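Local coordinates for protein Ent-copalyl diphosphate synthase (PDB 5BP8) that belongs to the class II terpene cyclases, a family of mainly helical enzymes related to squalene-hopene cyclase, at residues A[126-131]-A[343-348]; A[178-183]-A[200-205]; A[186-191]-A[339-344]; A[253-258]-A[495-500]; A[297-302]-A[307-312]. All coordinates share one frame; numbering follows the deposited sequence.

Contact 1 (A[126-131]-A[343-348]); sequences GVEFVA and VERTPS. With SO4 (sulfate ion), chain B.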
# COMPACT_ATOMS: atom_id res chain seq x y z
N GLY A 126 1.81 -5.80 9.49
CA GLY A 126 2.58 -5.68 10.74
C GLY A 126 1.82 -5.15 11.96
O GLY A 126 2.42 -4.80 12.98
N VAL A 127 0.50 -5.11 11.88
CA VAL A 127 -0.32 -4.54 12.96
C VAL A 127 -0.08 -5.21 14.34
O VAL A 127 -0.10 -4.54 15.37
CB VAL A 127 -1.81 -4.54 12.58
CG1 VAL A 127 -2.38 -5.95 12.43
CG2 VAL A 127 -2.59 -3.75 13.60
N GLU A 128 0.20 -6.51 14.33
CA GLU A 128 0.51 -7.27 15.55
C GLU A 128 1.82 -6.83 16.20
O GLU A 128 2.09 -7.22 17.35
CB GLU A 128 0.63 -8.76 15.23
CG GLU A 128 -0.63 -9.36 14.66
CD GLU A 128 -0.36 -10.69 13.97
OE1 GLU A 128 0.40 -10.73 12.97
OE2 GLU A 128 -0.89 -11.70 14.45
N PHE A 129 2.65 -6.08 15.49
CA PHE A 129 3.86 -5.51 16.08
C PHE A 129 3.67 -4.03 16.35
O PHE A 129 3.94 -3.55 17.46
CB PHE A 129 5.07 -5.74 15.17
CG PHE A 129 5.30 -7.20 14.87
CD1 PHE A 129 5.83 -8.02 15.84
CD2 PHE A 129 4.91 -7.76 13.66
CE1 PHE A 129 6.01 -9.38 15.60
CE2 PHE A 129 5.09 -9.11 13.41
CZ PHE A 129 5.64 -9.92 14.37
N VAL A 130 3.23 -3.32 15.32
CA VAL A 130 3.12 -1.88 15.35
C VAL A 130 2.17 -1.40 16.47
O VAL A 130 2.51 -0.50 17.25
CB VAL A 130 2.59 -1.42 13.99
CG1 VAL A 130 2.17 0.03 14.01
CG2 VAL A 130 3.67 -1.64 12.93
N ALA A 131 1.00 -2.00 16.54
CA ALA A 131 -0.04 -1.51 17.45
C ALA A 131 0.33 -1.72 18.93
O ALA A 131 0.34 -0.74 19.70
CB ALA A 131 -1.39 -2.09 17.10
N VAL A 343 6.10 -17.57 3.33
CA VAL A 343 5.36 -17.93 4.52
C VAL A 343 4.27 -16.87 4.71
O VAL A 343 4.56 -15.68 4.71
CB VAL A 343 6.25 -17.93 5.78
CG1 VAL A 343 5.42 -18.36 6.99
CG2 VAL A 343 7.43 -18.88 5.60
N GLU A 344 3.05 -17.34 4.90
CA GLU A 344 1.90 -16.46 5.15
C GLU A 344 0.74 -17.21 5.79
O GLU A 344 0.57 -18.41 5.58
CB GLU A 344 1.44 -15.79 3.83
CG GLU A 344 0.65 -16.74 2.94
CD GLU A 344 0.42 -16.27 1.50
OE1 GLU A 344 1.02 -15.30 1.04
OE2 GLU A 344 -0.38 -16.93 0.82
N ARG A 345 -0.09 -16.49 6.53
CA ARG A 345 -1.29 -17.09 7.11
C ARG A 345 -2.53 -16.99 6.23
O ARG A 345 -3.39 -17.88 6.27
CB ARG A 345 -1.59 -16.44 8.44
CG ARG A 345 -0.50 -16.70 9.44
CD ARG A 345 -0.66 -15.81 10.65
NE ARG A 345 -0.42 -14.43 10.28
CZ ARG A 345 -0.48 -13.43 11.14
NH1 ARG A 345 -0.78 -13.67 12.42
NH2 ARG A 345 -0.25 -12.20 10.71
N THR A 346 -2.61 -15.92 5.44
CA THR A 346 -3.76 -15.62 4.63
C THR A 346 -3.37 -15.49 3.18
O THR A 346 -2.50 -14.67 2.84
CB THR A 346 -4.37 -14.28 5.11
OG1 THR A 346 -4.72 -14.43 6.49
CG2 THR A 346 -5.61 -13.93 4.33
N PRO A 347 -3.99 -16.29 2.30
CA PRO A 347 -3.72 -16.11 0.88
C PRO A 347 -4.28 -14.82 0.31
O PRO A 347 -5.24 -14.26 0.84
CB PRO A 347 -4.45 -17.29 0.20
CG PRO A 347 -5.10 -18.08 1.27
CD PRO A 347 -5.05 -17.29 2.54
N SER A 348 -3.70 -14.40 -0.79
CA SER A 348 -4.13 -13.23 -1.53
C SER A 348 -4.86 -13.62 -2.81
O SER A 348 -4.33 -14.36 -3.65
CB SER A 348 -2.92 -12.38 -1.87
OG SER A 348 -3.26 -11.37 -2.80
S SO4 B . -0.10 -12.95 6.82
O1 SO4 B . -1.23 -13.59 6.10
O2 SO4 B . 0.64 -14.04 7.54
O3 SO4 B . 0.76 -12.18 5.95
O4 SO4 B . -0.68 -12.07 7.84
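Glu128 and Arg345 leave their backbones with the same kind of first torsion: in each, CG lies anti to the carbonyl carbon and beside the backbone N (chi1 -60° in Glu128). From there the glutamate carries on extended, while the arginine bends at chi3, and the two groups arrive from opposite directions with their planes 25° apart. The guanidinium grips the carboxylate end-on through NH1 and NH2, one nitrogen to each oxygen. Arg345 NH1 lies 2.8 Å from Glu128 OE2 and bonds on its syn side, in the guanidinium plane and almost straight (172°). Arg345 NH2 also stands 2.8 Å from Glu128 OE1, but meets it from above the carboxylate plane and along a more bent path.

The neighbouring edge, made by NE and NH2, faces a sulfate ion, probably from the crystallisation liquor. Arg345 NH2 serves both anions, since it also gives a bond to sulfate O4 at 2.9 Å, while Arg345 NE reaches sulfate O2 at 3.0 Å. The backbone joins in: Arg345 N is 2.7 Å from sulfate O2 and Thr346 N is 2.8 Å from sulfate O1, and Lys397 is a further donor. Arginine suits this place because its flat group can serve two anionic partners along separate edges; the bonds on both edges fix its rotation. Glutamate is long enough to meet it from the first turn of helix 127-144. What results, beside a spot where a sulfate has settled, is a bidentate carboxylate-guanidinium salt bridge at the surface, tying the start of that helix to the loop that leads into helix 349-365.

Contact 2 (A[178-183]-A[200-205]); sequences EMTEQA and GTRGAR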
# COMPACT_ATOMS: atom_id res chain seq x y z
N GLU A 178 12.78 -10.80 21.84
CA GLU A 178 13.73 -11.69 22.45
C GLU A 178 14.52 -12.45 21.38
O GLU A 178 15.74 -12.56 21.46
CB GLU A 178 13.08 -12.64 23.45
CG GLU A 178 14.14 -13.48 24.14
CD GLU A 178 13.61 -14.41 25.21
OE1 GLU A 178 12.37 -14.45 25.43
OE2 GLU A 178 14.47 -15.10 25.82
N MSE A 179 13.82 -12.97 20.36
CA MSE A 179 14.49 -13.72 19.30
C MSE A 179 15.57 -12.89 18.64
O MSE A 179 16.65 -13.40 18.35
CB MSE A 179 13.53 -14.28 18.25
CG MSE A 179 14.25 -15.23 17.28
SE MSE A 179 13.22 -15.52 15.62
CE MSE A 179 13.60 -13.80 14.73
N THR A 180 15.31 -11.60 18.39
CA THR A 180 16.24 -10.76 17.65
C THR A 180 17.44 -10.25 18.48
O THR A 180 18.26 -9.48 17.97
CB THR A 180 15.51 -9.60 16.89
OG1 THR A 180 14.70 -8.84 17.79
CG2 THR A 180 14.63 -10.16 15.80
N GLU A 181 17.58 -10.73 19.72
CA GLU A 181 18.85 -10.63 20.43
C GLU A 181 19.86 -11.68 19.93
O GLU A 181 21.07 -11.51 20.10
CB GLU A 181 18.62 -10.79 21.94
CG GLU A 181 17.69 -9.71 22.49
CD GLU A 181 17.28 -9.92 23.93
OE1 GLU A 181 17.87 -10.78 24.63
OE2 GLU A 181 16.33 -9.23 24.36
N GLN A 182 19.36 -12.76 19.31
CA GLN A 182 20.24 -13.85 18.88
C GLN A 182 20.21 -14.21 17.40
O GLN A 182 21.06 -14.98 16.94
CB GLN A 182 19.98 -15.11 19.72
CG GLN A 182 18.68 -15.82 19.43
CD GLN A 182 18.61 -17.18 20.13
OE1 GLN A 182 19.02 -18.20 19.57
NE2 GLN A 182 18.15 -17.19 21.36
N ALA A 183 19.23 -13.69 16.67
CA ALA A 183 19.06 -13.99 15.27
C ALA A 183 18.45 -12.80 14.58
O ALA A 183 17.70 -12.04 15.20
CB ALA A 183 18.14 -15.20 15.09
N GLY A 200 17.89 0.70 17.19
CA GLY A 200 18.62 -0.57 17.10
C GLY A 200 18.54 -1.15 15.71
O GLY A 200 17.83 -0.63 14.86
N THR A 201 19.29 -2.21 15.46
CA THR A 201 19.44 -2.72 14.09
C THR A 201 18.82 -4.09 13.92
O THR A 201 18.16 -4.36 12.91
CB THR A 201 20.92 -2.76 13.69
OG1 THR A 201 21.67 -3.49 14.67
CG2 THR A 201 21.45 -1.32 13.65
N ARG A 202 19.05 -4.99 14.89
CA ARG A 202 18.31 -6.28 14.92
C ARG A 202 18.50 -7.18 13.68
O ARG A 202 17.65 -8.03 13.35
CB ARG A 202 16.82 -6.03 15.12
CG ARG A 202 16.47 -5.18 16.32
CD ARG A 202 16.46 -6.03 17.55
NE ARG A 202 16.41 -5.27 18.78
CZ ARG A 202 15.94 -5.74 19.92
NH1 ARG A 202 15.43 -6.97 19.99
NH2 ARG A 202 15.95 -4.97 20.99
N GLY A 203 19.64 -7.02 13.03
CA GLY A 203 19.96 -7.77 11.84
C GLY A 203 19.36 -7.24 10.55
O GLY A 203 19.54 -7.85 9.50
N ALA A 204 18.59 -6.15 10.62
CA ALA A 204 18.12 -5.50 9.42
C ALA A 204 19.29 -4.81 8.73
O ALA A 204 20.15 -4.22 9.38
CB ALA A 204 17.01 -4.52 9.75
N ARG A 205 19.31 -4.92 7.40
CA ARG A 205 20.41 -4.41 6.60
C ARG A 205 19.95 -3.31 5.66
O ARG A 205 19.10 -3.55 4.83
CB ARG A 205 20.99 -5.52 5.75
CG ARG A 205 21.43 -6.75 6.52
CD ARG A 205 22.37 -7.53 5.64
NE ARG A 205 22.56 -8.91 6.08
CZ ARG A 205 23.57 -9.67 5.67
NH1 ARG A 205 24.48 -9.19 4.82
NH2 ARG A 205 23.67 -10.92 6.11
O HOH W 1 15.07 -7.05 23.23
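Thr180 and Arg202 cross at about a right angle, the short threonine pointing at the flank of the long arginine. Arg202 bends at chi2 (-82°), which brings CD and then the guanidinium across the threonine hydroxyl. Arg202 CD passes 3.3 Å from Thr180 OG1, and Arg202 NH1 goes on to give that oxygen a hydrogen bond of 3.0 Å. The hydroxyl lies at the edge of the guanidinium, close to its plane, and the bond is fairly straight (159°). Thr180 OG1 is also bonded to Val176 O one turn back in helix 171-179. A threonine fits here because a single hydroxyl can serve both the helix backbone and the arginine, which together hold it in place.

Glu181 comes in indirectly. Water 1 donates to Glu181 OE2 at 2.8 Å and accepts from Arg202 NH2 at 3.2 Å, linking opposite charges that do not touch. Arg202 also rests on Leu193 and Val196 of helix 193-196, while Thr180 touches Val196. Arg202 and Gly203 both have positive phi, as the two middle residues of a type I' turn do. The arginine thus stands at the second position of a type I' beta turn, Thr201-Ala204, bonded to the threonine just past the C-terminal end of helix 171-179.

Contact 3 (A[186-191]-A[339-344]); sequences PEKLWH and SCFGVE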
# COMPACT_ATOMS: atom_id res chain seq x y z
N PRO A 186 13.45 -11.35 10.43
CA PRO A 186 13.22 -11.73 9.03
C PRO A 186 13.13 -10.53 8.08
O PRO A 186 12.60 -9.46 8.44
CB PRO A 186 11.88 -12.48 9.07
CG PRO A 186 11.81 -13.03 10.46
CD PRO A 186 12.48 -11.98 11.32
N GLU A 187 13.63 -10.73 6.85
CA GLU A 187 13.68 -9.67 5.86
C GLU A 187 12.34 -8.96 5.66
O GLU A 187 12.30 -7.75 5.52
CB GLU A 187 14.18 -10.21 4.53
CG GLU A 187 15.65 -10.55 4.53
CD GLU A 187 16.18 -10.84 3.13
OE1 GLU A 187 15.43 -10.69 2.13
OE2 GLU A 187 17.35 -11.25 3.06
N LYS A 188 11.24 -9.72 5.64
CA LYS A 188 9.93 -9.13 5.40
C LYS A 188 9.48 -8.22 6.55
O LYS A 188 8.52 -7.44 6.38
CB LYS A 188 8.89 -10.21 5.14
CG LYS A 188 8.44 -10.93 6.41
CD LYS A 188 7.76 -12.24 6.05
CE LYS A 188 6.48 -12.01 5.26
NZ LYS A 188 5.75 -13.28 4.98
N LEU A 189 10.11 -8.36 7.72
CA LEU A 189 9.80 -7.49 8.87
C LEU A 189 10.78 -6.33 9.03
O LEU A 189 10.61 -5.52 9.93
CB LEU A 189 9.77 -8.31 10.17
CG LEU A 189 8.62 -9.35 10.18
CD1 LEU A 189 8.74 -10.25 11.40
CD2 LEU A 189 7.26 -8.68 10.14
N TRP A 190 11.79 -6.21 8.18
CA TRP A 190 12.64 -5.02 8.25
C TRP A 190 11.85 -3.73 8.07
O TRP A 190 12.17 -2.71 8.66
CB TRP A 190 13.74 -5.06 7.19
CG TRP A 190 14.75 -6.18 7.40
CD1 TRP A 190 14.80 -7.08 8.44
CD2 TRP A 190 15.85 -6.51 6.53
NE1 TRP A 190 15.86 -7.95 8.26
CE2 TRP A 190 16.52 -7.63 7.11
CE3 TRP A 190 16.30 -6.02 5.31
CZ2 TRP A 190 17.64 -8.21 6.52
CZ3 TRP A 190 17.41 -6.60 4.72
CH2 TRP A 190 18.07 -7.69 5.33
N HIS A 191 10.82 -3.80 7.22
CA HIS A 191 9.92 -2.68 6.99
C HIS A 191 9.25 -2.19 8.28
O HIS A 191 8.80 -1.02 8.32
CB HIS A 191 8.84 -3.12 5.99
CG HIS A 191 8.01 -1.99 5.48
ND1 HIS A 191 8.50 -1.06 4.60
CD2 HIS A 191 6.74 -1.62 5.74
CE1 HIS A 191 7.57 -0.16 4.34
NE2 HIS A 191 6.48 -0.48 5.02
N SER A 339 1.09 -18.89 -2.91
CA SER A 339 1.30 -17.92 -1.84
C SER A 339 1.93 -16.65 -2.41
O SER A 339 2.48 -16.66 -3.51
CB SER A 339 2.21 -18.46 -0.75
OG SER A 339 3.50 -18.70 -1.27
N CYS A 340 1.84 -15.55 -1.66
CA CYS A 340 2.39 -14.27 -2.11
C CYS A 340 3.82 -14.11 -1.60
O CYS A 340 4.76 -13.82 -2.38
CB CYS A 340 1.52 -13.09 -1.63
SG CYS A 340 2.09 -11.51 -2.31
N PHE A 341 4.01 -14.37 -0.31
CA PHE A 341 5.34 -14.51 0.26
C PHE A 341 5.56 -15.98 0.53
O PHE A 341 4.64 -16.81 0.39
CB PHE A 341 5.50 -13.63 1.50
CG PHE A 341 5.63 -12.17 1.19
CD1 PHE A 341 4.50 -11.38 0.99
CD2 PHE A 341 6.88 -11.58 1.07
CE1 PHE A 341 4.63 -10.04 0.69
CE2 PHE A 341 7.01 -10.24 0.76
CZ PHE A 341 5.89 -9.46 0.59
N GLY A 342 6.78 -16.36 0.88
CA GLY A 342 7.03 -17.79 1.11
C GLY A 342 6.23 -18.37 2.27
O GLY A 342 5.73 -19.51 2.20
N VAL A 343 6.10 -17.57 3.33
CA VAL A 343 5.36 -17.93 4.52
C VAL A 343 4.27 -16.87 4.71
O VAL A 343 4.56 -15.68 4.71
CB VAL A 343 6.25 -17.93 5.78
CG1 VAL A 343 5.42 -18.36 6.99
CG2 VAL A 343 7.43 -18.88 5.60
N GLU A 344 3.05 -17.34 4.90
CA GLU A 344 1.90 -16.46 5.15
C GLU A 344 0.74 -17.21 5.79
O GLU A 344 0.57 -18.41 5.58
CB GLU A 344 1.44 -15.79 3.83
CG GLU A 344 0.65 -16.74 2.94
CD GLU A 344 0.42 -16.27 1.50
OE1 GLU A 344 1.02 -15.30 1.04
OE2 GLU A 344 -0.38 -16.93 0.82
O HOH W 2 8.02 -15.07 3.63
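Where Lys188 comes up against Phe341, the loop carrying the phenylalanine is folded round one oxygen, Glu344 OE1, which two successive backbone N-H groups grip. Cys340 N lies 2.8 Å from Glu344 OE1 and meets its syn side, though 33° out of the carboxylate plane; Phe341 N adds a weak bond to the same oxygen. Ser339 OG gives a hydrogen bond of 2.8 Å to Phe341 O. Glutamate and serine suit these places because their polar groups fold back on a chain that has no regular helix or strand.

Lys188 reaches across from the loop between helices 171-179 and 193-196, so the contact joins two loops of a mainly helical cyclase fold at its surface. Its CG sits between the backbone N and the carbonyl carbon (chi1 76°), and the chain bends at chi3. Lys188 NZ comes 3.5 Å from Phe341 CB and approaches the ring obliquely. Phenylalanine offers the lysine a nonpolar surface, with Lys188 CE 4.2 Å from Phe341 CG. Lys188 NZ also lies 2.7 Å from Val343 O, at an angle too poor for a hydrogen bond. Water 2 forms a bridge instead, accepting from Lys188 NZ and from Val343 N, each at 3.2 Å. A lysine can span this width while keeping its charge near solvent. Glu344 OE1 stands 6.5 Å from Lys188 NZ, where its opposite charge may add a mild attraction.

Contact 4 (A[253-258]-A[495-500]); sequences VPSITP and WHDKDI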
# COMPACT_ATOMS: atom_id res chain seq x y z
N VAL A 253 5.85 12.28 5.10
CA VAL A 253 6.47 11.17 4.38
C VAL A 253 5.46 10.03 4.20
O VAL A 253 4.54 9.88 5.02
CB VAL A 253 7.72 10.66 5.12
CG1 VAL A 253 8.80 11.75 5.15
CG2 VAL A 253 7.38 10.23 6.53
N PRO A 254 5.63 9.24 3.13
CA PRO A 254 4.89 8.00 2.95
C PRO A 254 5.46 6.90 3.84
O PRO A 254 6.57 7.04 4.38
CB PRO A 254 5.16 7.67 1.50
CG PRO A 254 6.56 8.14 1.29
CD PRO A 254 6.59 9.45 2.02
N SER A 255 4.75 5.78 3.96
CA SER A 255 5.21 4.65 4.78
C SER A 255 6.07 3.64 3.99
O SER A 255 6.70 2.75 4.58
CB SER A 255 4.00 3.94 5.40
OG SER A 255 3.23 3.24 4.42
N ILE A 256 6.05 3.77 2.67
CA ILE A 256 6.81 2.90 1.78
C ILE A 256 7.33 3.73 0.62
O ILE A 256 6.55 4.44 -0.04
CB ILE A 256 5.98 1.67 1.31
CG1 ILE A 256 6.83 0.75 0.44
CG2 ILE A 256 4.70 2.09 0.63
CD1 ILE A 256 6.17 -0.59 0.16
N THR A 257 8.65 3.73 0.47
CA THR A 257 9.31 4.42 -0.65
C THR A 257 10.75 3.94 -0.71
O THR A 257 11.40 3.79 0.31
CB THR A 257 9.23 5.95 -0.54
OG1 THR A 257 9.75 6.55 -1.74
CG2 THR A 257 9.96 6.47 0.70
N PRO A 258 11.25 3.62 -1.92
CA PRO A 258 10.59 3.60 -3.22
C PRO A 258 9.63 2.42 -3.38
O PRO A 258 9.64 1.47 -2.57
CB PRO A 258 11.76 3.41 -4.23
CG PRO A 258 12.98 3.19 -3.44
CD PRO A 258 12.66 3.18 -1.98
N TRP A 495 -4.28 1.22 -0.21
CA TRP A 495 -3.39 0.07 -0.20
C TRP A 495 -2.86 -0.20 1.18
O TRP A 495 -2.38 0.73 1.85
CB TRP A 495 -2.24 0.27 -1.17
CG TRP A 495 -2.68 0.37 -2.59
CD1 TRP A 495 -3.37 1.38 -3.16
CD2 TRP A 495 -2.44 -0.60 -3.62
NE1 TRP A 495 -3.59 1.11 -4.48
CE2 TRP A 495 -3.02 -0.10 -4.79
CE3 TRP A 495 -1.80 -1.84 -3.65
CZ2 TRP A 495 -3.01 -0.80 -6.00
CZ3 TRP A 495 -1.78 -2.55 -4.87
CH2 TRP A 495 -2.38 -2.02 -6.02
N HIS A 496 -2.92 -1.45 1.63
CA HIS A 496 -2.46 -1.77 2.99
C HIS A 496 -0.95 -1.65 3.17
O HIS A 496 -0.16 -2.26 2.43
CB HIS A 496 -2.87 -3.18 3.41
CG HIS A 496 -4.33 -3.31 3.71
ND1 HIS A 496 -4.92 -4.52 4.01
CD2 HIS A 496 -5.33 -2.40 3.74
CE1 HIS A 496 -6.22 -4.35 4.20
NE2 HIS A 496 -6.49 -3.06 4.07
N ASP A 497 -0.53 -0.85 4.16
CA ASP A 497 0.83 -0.99 4.68
C ASP A 497 0.79 -0.77 6.20
O ASP A 497 0.13 -1.53 6.91
CB ASP A 497 1.85 -0.13 3.92
CG ASP A 497 3.27 -0.36 4.40
OD1 ASP A 497 3.59 -1.52 4.74
OD2 ASP A 497 4.04 0.60 4.56
N LYS A 498 1.46 0.24 6.73
CA LYS A 498 1.36 0.51 8.14
C LYS A 498 -0.04 1.04 8.43
O LYS A 498 -0.74 0.51 9.30
CB LYS A 498 2.42 1.56 8.56
CG LYS A 498 3.87 1.09 8.45
CD LYS A 498 4.24 0.11 9.54
CE LYS A 498 5.59 -0.55 9.27
NZ LYS A 498 6.68 0.46 9.30
N ASP A 499 -0.41 2.11 7.74
CA ASP A 499 -1.80 2.55 7.65
C ASP A 499 -2.22 2.15 6.23
O ASP A 499 -2.04 0.97 5.86
CB ASP A 499 -2.12 4.02 8.09
CG ASP A 499 -1.18 5.14 7.52
OD1 ASP A 499 -0.46 4.95 6.52
OD2 ASP A 499 -1.20 6.28 8.12
N ILE A 500 -2.80 3.05 5.46
CA ILE A 500 -3.15 2.78 4.05
C ILE A 500 -2.59 3.92 3.19
O ILE A 500 -2.61 5.10 3.59
CB ILE A 500 -4.66 2.59 3.80
CG1 ILE A 500 -5.55 3.62 4.53
CG2 ILE A 500 -5.07 1.19 4.22
CD1 ILE A 500 -7.05 3.36 4.40
O HOH W 3 6.99 2.40 7.30
O HOH W 4 0.70 3.02 5.10
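Direct hydrogen bonding between the segments runs from Ser255 to Asp497. Ser255 OG donates to Asp497 OD2 at 2.8 Å, and OD2 receives it on its anti lone pair, away from the other carboxylate oxygen. Asp497 CG stands anti to the backbone N (chi1 -176°), which carries the carboxylate out towards the serine. The same oxygen takes a second bond from His191 NE2, so two donors steady this buried group, and the aspartate, a small and rigid acceptor, is well matched to them.

Water carries the rest of the polar contact. Water 4 donates to Ser255 OG at 2.6 Å and to Asp499 OD1 at 2.7 Å, and accepts weakly from Asp499 N. Water 3 donates to Ser255 O at 2.8 Å and accepts from Lys498 NZ at 2.8 Å. That ammonium also forms a salt bridge with Glu194 and a bond to His191 O, so its buried charge has several partners. A serine suits the centre because its small hydroxyl can donate to the aspartate while accepting from the water.

Packing is modest. Ile256 CB lies 3.9 Å from Asp497 OD2, and Ser255 CB meets Lys498 CG, an aliphatic part of the lysine chain, at 4.2 Å. Asp497 N bonds back to Asp499 O, closing the turn between strands 495-496 and 500-501. The contact thus belongs to the tip of a small antiparallel beta hairpin, set against the loop before helix 260-274 near the middle of this helical protein.

Contact 5 (A[297-302]-A[307-312]); sequences IAAAPG and SDDTAA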
# COMPACT_ATOMS: atom_id res chain seq x y z
N ILE A 297 11.06 -10.93 -7.84
CA ILE A 297 11.36 -9.51 -7.68
C ILE A 297 10.41 -8.99 -6.57
O ILE A 297 9.40 -9.62 -6.30
CB ILE A 297 11.14 -8.73 -9.00
CG1 ILE A 297 11.79 -7.35 -8.97
CG2 ILE A 297 9.65 -8.59 -9.33
CD1 ILE A 297 11.80 -6.68 -10.33
N ALA A 298 10.81 -7.90 -5.93
CA ALA A 298 10.03 -7.21 -4.91
C ALA A 298 9.40 -5.96 -5.47
O ALA A 298 9.58 -5.61 -6.64
CB ALA A 298 10.94 -6.83 -3.75
N ALA A 299 8.70 -5.21 -4.62
CA ALA A 299 8.13 -3.94 -5.03
C ALA A 299 9.22 -2.90 -5.33
O ALA A 299 9.01 -1.94 -6.09
CB ALA A 299 7.20 -3.42 -3.96
N ALA A 300 10.38 -3.11 -4.73
CA ALA A 300 11.55 -2.26 -4.89
C ALA A 300 12.81 -2.95 -4.36
O ALA A 300 12.71 -3.88 -3.54
CB ALA A 300 11.36 -0.94 -4.17
N PRO A 301 14.00 -2.48 -4.77
CA PRO A 301 15.19 -3.07 -4.15
C PRO A 301 15.20 -2.81 -2.63
O PRO A 301 14.80 -1.71 -2.18
CB PRO A 301 16.36 -2.37 -4.87
CG PRO A 301 15.78 -1.76 -6.12
CD PRO A 301 14.32 -1.51 -5.83
N GLY A 302 15.67 -3.77 -1.86
CA GLY A 302 15.68 -3.65 -0.40
C GLY A 302 14.54 -4.32 0.33
O GLY A 302 14.50 -4.32 1.57
N SER A 307 5.40 -12.99 -4.94
CA SER A 307 4.86 -13.48 -6.19
C SER A 307 3.92 -12.51 -6.90
O SER A 307 3.73 -12.61 -8.11
CB SER A 307 4.17 -14.83 -6.02
OG SER A 307 3.01 -14.77 -5.21
N ASP A 308 3.31 -11.58 -6.15
CA ASP A 308 2.41 -10.63 -6.78
C ASP A 308 3.21 -9.69 -7.66
O ASP A 308 2.91 -9.54 -8.86
CB ASP A 308 1.60 -9.88 -5.73
CG ASP A 308 0.46 -9.06 -6.32
OD1 ASP A 308 -0.20 -9.53 -7.30
OD2 ASP A 308 0.18 -7.94 -5.76
N ASP A 309 4.24 -9.06 -7.09
CA ASP A 309 5.11 -8.22 -7.85
C ASP A 309 5.82 -9.00 -8.97
O ASP A 309 5.95 -8.49 -10.09
CB ASP A 309 6.14 -7.54 -6.95
CG ASP A 309 5.52 -6.46 -6.10
OD1 ASP A 309 4.95 -5.53 -6.69
OD2 ASP A 309 5.56 -6.57 -4.85
N THR A 310 6.23 -10.23 -8.66
CA THR A 310 6.94 -11.05 -9.65
C THR A 310 6.01 -11.32 -10.85
O THR A 310 6.42 -11.12 -12.00
CB THR A 310 7.43 -12.38 -9.03
OG1 THR A 310 8.40 -12.09 -8.01
CG2 THR A 310 8.12 -13.27 -10.08
N ALA A 311 4.78 -11.73 -10.57
CA ALA A 311 3.79 -12.03 -11.62
C ALA A 311 3.47 -10.78 -12.44
O ALA A 311 3.47 -10.81 -13.66
CB ALA A 311 2.53 -12.62 -11.03
N ALA A 312 3.26 -9.64 -11.77
CA ALA A 312 2.96 -8.40 -12.48
C ALA A 312 4.11 -7.99 -13.39
O ALA A 312 3.90 -7.47 -14.48
CB ALA A 312 2.67 -7.26 -11.50
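Asp309 points from helix 307-319 at the chain of Ile297-Ala299: its CB meets Ile297 and Ala298, and its carboxylate meets Ala299. Asp309 CB rests 3.9 Å from Ala298 C and as far from Ile297 O. Asp309 CG stands anti to the carbonyl carbon (chi1 -72°), which lays the carboxylate along the next residue, with Ala299 N 3.7 Å from CG. Asp309 OD1 then passes 3.9 Å from Ala299 CA. Asp309 OD2 is 3.4 Å from Ala299 N, at an angle too poor for a hydrogen bond, and touches Ala299 CB. Alanines suit this stretch because their small side chains let the backbone come close to the carboxylate. Trp266 of helix 260-274 also packs on Asp309.

The hydrogen bond that joins the segments is made by the next residue. Thr310 OG1 accepts from Ile297 N at 2.9 Å with an angle of 154°. Threonine suits the place because its buried hydroxyl can give to Asp306 O, just before its own helix, and accept from Ile297 N at once. Ile297 CG2 packs on the helix backbone, 3.7 Å from Thr310 CA, a fit that suits a beta-branched side chain.

On the same helix turn Asp308 OD1 is bonded to His354 ND1, and Asp306 OD2 to Asp309 N. Residues 306-309 read Asp-Ser-Asp-Asp, the DXDD signature of class II terpene cyclases, which runs from the residue before helix 307-319 into its first turn.

Along the chain, contact 4 crosses contacts 1 and 3, and contact 2 crosses contact 3; contact 2 is nested in contact 1 and closes before contacts 4 and 5 open. Contacts 1 and 3 both end on the loop before helix 349-365, share Val343 and Glu344, and have centres about 9 Å apart. Contact 3 meets contact 4 through His191 and contact 5 through Ser307, which bonds to Ser339 and Cys340. Contact 2 lies further out, centres about 25 Å from contact 5, yet its turn packs on Trp190 of contact 3. Contact 4 is the most central. Contacts 1, 3 and 4 thus join segments 148 to 237 residues apart, and contact 5 carries the DXDD motif.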